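Local coordinates for hypothetical protein (Neisseria meningitidis, PDB 2O5H), which is of unknown function and belongs to the DUF596 family of conserved bacterial proteins, with a mixed alpha-beta fold, at residues Ile87-Pro93 with Trp113-Pro119. Residues are numbered along the deposited sequence; the frame is centred on the assembly and turned at random.
Sequences IFREVWP and WLTVEAP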
# COMPACT_ATOMS: atom_id res chain seq x y z
N ILE A 87 -20.05 5.07 -3.73
CA ILE A 87 -19.58 6.16 -2.87
C ILE A 87 -18.18 6.60 -3.34
O ILE A 87 -17.93 7.80 -3.57
CB ILE A 87 -19.63 5.67 -1.38
CG1 ILE A 87 -21.10 5.65 -0.92
CG2 ILE A 87 -18.69 6.53 -0.40
CD1 ILE A 87 -21.35 4.97 0.46
N PHE A 88 -17.31 5.62 -3.55
CA PHE A 88 -15.96 5.89 -4.06
C PHE A 88 -15.91 6.38 -5.51
O PHE A 88 -15.22 7.35 -5.80
CB PHE A 88 -15.09 4.64 -3.89
CG PHE A 88 -14.45 4.53 -2.52
CD1 PHE A 88 -15.23 4.28 -1.36
CD2 PHE A 88 -13.06 4.65 -2.38
CE1 PHE A 88 -14.62 4.18 -0.09
CE2 PHE A 88 -12.44 4.54 -1.10
CZ PHE A 88 -13.22 4.30 0.04
N ARG A 89 -16.64 5.72 -6.41
CA ARG A 89 -16.74 6.18 -7.81
C ARG A 89 -17.19 7.64 -7.95
O ARG A 89 -16.66 8.39 -8.80
CB ARG A 89 -17.61 5.25 -8.67
CG ARG A 89 -16.83 4.02 -9.13
CD ARG A 89 -17.57 3.26 -10.18
NE ARG A 89 -17.04 1.92 -10.39
CZ ARG A 89 -16.10 1.61 -11.27
NH1 ARG A 89 -15.53 2.54 -12.04
NH2 ARG A 89 -15.70 0.34 -11.37
N GLU A 90 -18.12 8.07 -7.10
CA GLU A 90 -18.65 9.41 -7.20
C GLU A 90 -17.61 10.49 -7.00
O GLU A 90 -17.79 11.59 -7.51
CB GLU A 90 -19.86 9.61 -6.25
CG GLU A 90 -21.08 8.88 -6.79
CD GLU A 90 -22.40 9.36 -6.23
OE1 GLU A 90 -22.44 10.45 -5.61
OE2 GLU A 90 -23.42 8.65 -6.42
N VAL A 91 -16.51 10.18 -6.31
CA VAL A 91 -15.50 11.17 -5.94
C VAL A 91 -14.11 10.75 -6.48
O VAL A 91 -13.09 11.38 -6.19
CB VAL A 91 -15.44 11.36 -4.38
CG1 VAL A 91 -16.68 12.08 -3.87
CG2 VAL A 91 -15.29 10.01 -3.65
N TRP A 92 -14.08 9.67 -7.27
CA TRP A 92 -12.83 9.12 -7.77
C TRP A 92 -12.13 10.18 -8.63
O TRP A 92 -12.75 10.81 -9.50
CB TRP A 92 -13.12 7.88 -8.62
CG TRP A 92 -11.92 7.05 -8.90
CD1 TRP A 92 -11.20 7.00 -10.07
CD2 TRP A 92 -11.30 6.13 -8.00
NE1 TRP A 92 -10.16 6.09 -9.94
CE2 TRP A 92 -10.22 5.53 -8.68
CE3 TRP A 92 -11.56 5.76 -6.66
CZ2 TRP A 92 -9.36 4.60 -8.05
CZ3 TRP A 92 -10.72 4.79 -6.05
CH2 TRP A 92 -9.65 4.21 -6.76
N PRO A 93 -10.82 10.39 -8.41
CA PRO A 93 -10.08 11.35 -9.25
C PRO A 93 -10.22 11.10 -10.75
O PRO A 93 -10.30 9.93 -11.20
CB PRO A 93 -8.62 11.08 -8.85
CG PRO A 93 -8.75 10.71 -7.36
CD PRO A 93 -9.91 9.73 -7.44
N TRP A 113 -4.46 10.28 -2.56
CA TRP A 113 -5.91 10.46 -2.36
C TRP A 113 -6.51 9.36 -1.45
O TRP A 113 -7.30 9.62 -0.51
CB TRP A 113 -6.59 10.52 -3.74
CG TRP A 113 -8.08 10.82 -3.71
CD1 TRP A 113 -8.66 12.04 -3.69
CD2 TRP A 113 -9.15 9.86 -3.67
NE1 TRP A 113 -10.04 11.91 -3.63
CE2 TRP A 113 -10.36 10.57 -3.62
CE3 TRP A 113 -9.19 8.45 -3.71
CZ2 TRP A 113 -11.61 9.93 -3.63
CZ3 TRP A 113 -10.42 7.82 -3.66
CH2 TRP A 113 -11.63 8.57 -3.64
N LEU A 114 -6.12 8.12 -1.73
CA LEU A 114 -6.56 6.97 -0.93
C LEU A 114 -6.00 7.00 0.50
O LEU A 114 -6.56 6.38 1.39
CB LEU A 114 -6.23 5.68 -1.65
CG LEU A 114 -7.12 5.29 -2.86
CD1 LEU A 114 -6.51 4.08 -3.58
CD2 LEU A 114 -8.59 4.99 -2.39
N THR A 115 -4.94 7.77 0.71
CA THR A 115 -4.36 7.98 2.06
C THR A 115 -5.04 9.08 2.84
O THR A 115 -5.21 8.94 4.05
CB THR A 115 -2.89 8.28 1.98
OG1 THR A 115 -2.28 7.25 1.23
CG2 THR A 115 -2.21 8.38 3.38
N VAL A 116 -5.38 10.20 2.21
CA VAL A 116 -5.80 11.34 2.99
C VAL A 116 -7.16 11.92 2.61
O VAL A 116 -7.69 12.75 3.35
CB VAL A 116 -4.70 12.49 3.04
CG1 VAL A 116 -3.40 12.02 3.70
CG2 VAL A 116 -4.43 13.09 1.62
N GLU A 117 -7.77 11.48 1.51
CA GLU A 117 -9.08 12.07 1.20
C GLU A 117 -10.13 11.04 0.78
O GLU A 117 -11.15 11.42 0.28
CB GLU A 117 -9.00 13.17 0.11
CG GLU A 117 -7.67 13.64 -0.26
CD GLU A 117 -7.69 14.94 -1.05
OE1 GLU A 117 -8.51 15.08 -1.97
OE2 GLU A 117 -6.87 15.81 -0.73
N ALA A 118 -9.86 9.76 1.00
CA ALA A 118 -10.84 8.68 0.73
C ALA A 118 -12.13 8.87 1.55
O ALA A 118 -12.07 9.44 2.66
CB ALA A 118 -10.20 7.30 1.04
N PRO A 119 -13.29 8.47 0.99
CA PRO A 119 -14.55 8.43 1.78
C PRO A 119 -14.46 7.66 3.11
O PRO A 119 -15.08 8.05 4.13
CB PRO A 119 -15.53 7.71 0.83
CG PRO A 119 -15.00 7.92 -0.52
CD PRO A 119 -13.51 8.12 -0.43
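Pro119 lies flat over one face of the Phe88 ring. Its CG sits 3.8 Å from the centroid of that ring, 13° off the normal, a CH-pi contact. Val91 CG2 also packs against that CG. Pro119 CB packs on Ile87 CG2 at 3.6 Å, the two side chains lying alongside and pointing opposite ways. A second CH-pi contact pairs Pro93 with Trp113: Pro93 CG stands 3.8 Å from the centroid of the five-membered ring of Trp113. The first torsion of Trp113 (chi1 -175°) places CG anti to the backbone N, and the indole then packs against Val91, Trp92 and Pro93. Val91 CG2 meets the indole in its plane, 3.7 Å from Trp113 CZ2. The contact joins the C-terminal part of helix 81-91 to the end of helix 110-116 and the loop that leads into strand 121-125, within the DUF596 region. No hydrogen bond links the two segments. The six-membered rings of Trp92 and Trp113 meet obliquely, planes at 71°, with Trp92 CE3 3.8 Å from Trp113 CZ3. Leu114 CD2 reaches the edge of the Phe88 ring, 4.1 Å from Phe88 CE2. Phe55 and Phe56 of helix 48-64 meet the Trp92 ring, and Phe59 of the same helix meets Phe88. Arg72 NH1 hydrogen-bonds Pro119 O, linking this loop to strand 68-72.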